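Local coordinates for protein putative rRNA methylase (Clostridium thermocellum ATCC 27405, PDB 3EEY) that binds S-adenosylmethionine and probably acts as a methyltransferase, perhaps one that modifies ribosomal RNA, at residues Q120-A125 against E151-F156. Sequence-based numbering, arbitrary orientation.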
loop_
_atom_site.group_PDB
_atom_site.type_symbol
_atom_site.label_atom_id
_atom_site.label_comp_id
_atom_site.label_asym_id
_atom_site.label_seq_id
_atom_site.Cartn_x
_atom_site.Cartn_y
_atom_site.Cartn_z
ATOM N N GLN A 120 -3.236 -16.365 -16.765
ATOM C CA GLN A 120 -3.027 -16.143 -18.200
ATOM C C GLN A 120 -3.180 -14.676 -18.593
ATOM O O GLN A 120 -2.295 -14.121 -19.244
ATOM C CB GLN A 120 -4.027 -16.947 -19.022
ATOM C CG GLN A 120 -3.621 -18.340 -19.378
ATOM C CD GLN A 120 -4.517 -18.890 -20.455
ATOM O OE1 GLN A 120 -4.444 -18.462 -21.611
ATOM N NE2 GLN A 120 -5.391 -19.825 -20.082
ATOM N N ALA A 121 -4.303 -14.062 -18.202
ATOM C CA ALA A 121 -4.566 -12.636 -18.485
ATOM C C ALA A 121 -3.537 -11.719 -17.860
ATOM O O ALA A 121 -3.156 -10.719 -18.473
ATOM C CB ALA A 121 -5.930 -12.242 -18.021
ATOM N N LEU A 122 -3.096 -12.054 -16.643
ATOM C CA LEU A 122 -2.035 -11.299 -15.978
ATOM C C LEU A 122 -0.712 -11.348 -16.741
ATOM O O LEU A 122 -0.033 -10.339 -16.833
ATOM C CB LEU A 122 -1.838 -11.755 -14.534
ATOM C CG LEU A 122 -2.892 -11.323 -13.516
ATOM C CD1 LEU A 122 -2.770 -12.155 -12.248
ATOM C CD2 LEU A 122 -2.794 -9.840 -13.212
ATOM N N SER A 123 -0.362 -12.511 -17.286
ATOM C CA SER A 123 0.823 -12.640 -18.155
ATOM C C SER A 123 0.695 -11.790 -19.414
ATOM O O SER A 123 1.651 -11.121 -19.812
ATOM C CB SER A 123 1.057 -14.094 -18.572
ATOM O OG SER A 123 0.764 -14.983 -17.511
ATOM N N LYS A 124 -0.489 -11.831 -20.030
ATOM C CA LYS A 124 -0.779 -11.071 -21.247
ATOM C C LYS A 124 -0.728 -9.576 -20.973
ATOM O O LYS A 124 -0.144 -8.817 -21.751
ATOM C CB LYS A 124 -2.150 -11.455 -21.834
ATOM C CG LYS A 124 -2.310 -12.909 -22.309
ATOM C CD LYS A 124 -1.113 -13.403 -23.124
ATOM C CE LYS A 124 -1.404 -14.664 -23.941
ATOM N NZ LYS A 124 -2.567 -15.468 -23.470
ATOM N N ALA A 125 -1.330 -9.163 -19.861
ATOM C CA ALA A 125 -1.322 -7.767 -19.441
ATOM C C ALA A 125 0.090 -7.286 -19.135
ATOM O O ALA A 125 0.445 -6.164 -19.492
ATOM C CB ALA A 125 -2.225 -7.564 -18.239
ATOM N N GLU A 151 -5.185 -17.578 -3.460
ATOM C CA GLU A 151 -3.975 -18.341 -3.161
ATOM C C GLU A 151 -3.102 -18.581 -4.391
ATOM O O GLU A 151 -1.900 -18.343 -4.344
ATOM C CB GLU A 151 -4.338 -19.671 -2.486
ATOM C CG GLU A 151 -4.889 -19.524 -1.074
ATOM C CD GLU A 151 -3.801 -19.268 -0.049
ATOM O OE1 GLU A 151 -3.109 -20.235 0.346
ATOM O OE2 GLU A 151 -3.643 -18.098 0.362
ATOM N N LYS A 152 -3.712 -19.009 -5.494
ATOM C CA LYS A 152 -2.961 -19.283 -6.713
ATOM C C LYS A 152 -2.423 -18.031 -7.405
ATOM O O LYS A 152 -1.262 -18.025 -7.821
ATOM C CB LYS A 152 -3.770 -20.152 -7.685
ATOM C CG LYS A 152 -3.967 -21.570 -7.194
ATOM C CD LYS A 152 -4.793 -22.411 -8.149
ATOM C CE LYS A 152 -5.042 -23.801 -7.562
ATOM N NZ LYS A 152 -5.979 -24.606 -8.397
ATOM N N VAL A 153 -3.252 -16.985 -7.521
ATOM C CA VAL A 153 -2.834 -15.718 -8.127
ATOM C C VAL A 153 -1.638 -15.107 -7.389
ATOM O O VAL A 153 -0.659 -14.686 -8.017
ATOM C CB VAL A 153 -4.008 -14.687 -8.220
ATOM C CG1 VAL A 153 -3.503 -13.301 -8.556
ATOM C CG2 VAL A 153 -5.026 -15.123 -9.263
ATOM N N LEU A 154 -1.723 -15.076 -6.062
ATOM C CA LEU A 154 -0.636 -14.589 -5.222
ATOM C C LEU A 154 0.630 -15.445 -5.316
ATOM O O LEU A 154 1.736 -14.906 -5.347
ATOM C CB LEU A 154 -1.092 -14.436 -3.761
ATOM C CG LEU A 154 -2.043 -13.270 -3.437
ATOM C CD1 LEU A 154 -2.567 -13.340 -2.005
ATOM C CD2 LEU A 154 -1.399 -11.911 -3.683
ATOM N N GLU A 155 0.463 -16.762 -5.391
ATOM C CA GLU A 155 1.600 -17.675 -5.570
ATOM C C GLU A 155 2.278 -17.463 -6.921
ATOM O O GLU A 155 3.503 -17.513 -7.012
ATOM C CB GLU A 155 1.173 -19.138 -5.406
ATOM C CG GLU A 155 2.337 -20.080 -5.141
ATOM C CD GLU A 155 1.981 -21.542 -5.349
ATOM O OE1 GLU A 155 0.785 -21.857 -5.530
ATOM O OE2 GLU A 155 2.906 -22.382 -5.333
ATOM N N PHE A 156 1.480 -17.222 -7.958
ATOM C CA PHE A 156 2.007 -16.844 -9.264
ATOM C C PHE A 156 2.765 -15.516 -9.226
ATOM O O PHE A 156 3.864 -15.405 -9.778
ATOM C CB PHE A 156 0.891 -16.785 -10.326
ATOM C CG PHE A 156 1.306 -16.089 -11.605
ATOM C CD1 PHE A 156 2.200 -16.695 -12.489
ATOM C CD2 PHE A 156 0.804 -14.825 -11.921
ATOM C CE1 PHE A 156 2.593 -16.061 -13.663
ATOM C CE2 PHE A 156 1.193 -14.170 -13.089
ATOM C CZ PHE A 156 2.087 -14.790 -13.967
#
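Ser-123 turns its hydroxyl back onto its own helix, where OG is hydrogen-bonded to the carbonyl O of Ile-119, and from that position OG also lies 3.8 Å from CZ of Phe-156. Helices 115-128 and 148-157 carry these residues; they belong to the Rossmann-like methyltransferase fold, and each follows a strand of the central sheet. Their local axes run roughly parallel, inclined by 34°, yet stay 11.6 Å apart at closest approach, so the gap is spanned chiefly by the larger Phe-156 and Leu-122, with Val-153 and Ser-123 meeting them. Phe-156 suits this task: with CG anti to the backbone N (chi1 166°), its ring reaches across to helix 115-128, meeting Ser-123 and Leu-122 obliquely and also touching Ile-119 and Met-126. The small serine, its polarity met within its own helix, lets the ring come close at the partly exposed side. Leu-122 serves the buried side, where its side chain packs against Phe-99, Ile-135 and Val-137 of the sheet as well as against the second helix. There it crosses Val-153 at about a right angle. In Val-153, short and beta-branched, a chi1 of 167° swings CG1 away from the backbone N to meet the leucine, while the side chain also touches Thr-118. Two apolar contacts thus tie Leu-122 to helix 148-157: CB lies 4.1 Å from CE2 of Phe-156, and CD1 lies 3.9 Å from CG1 of Val-153.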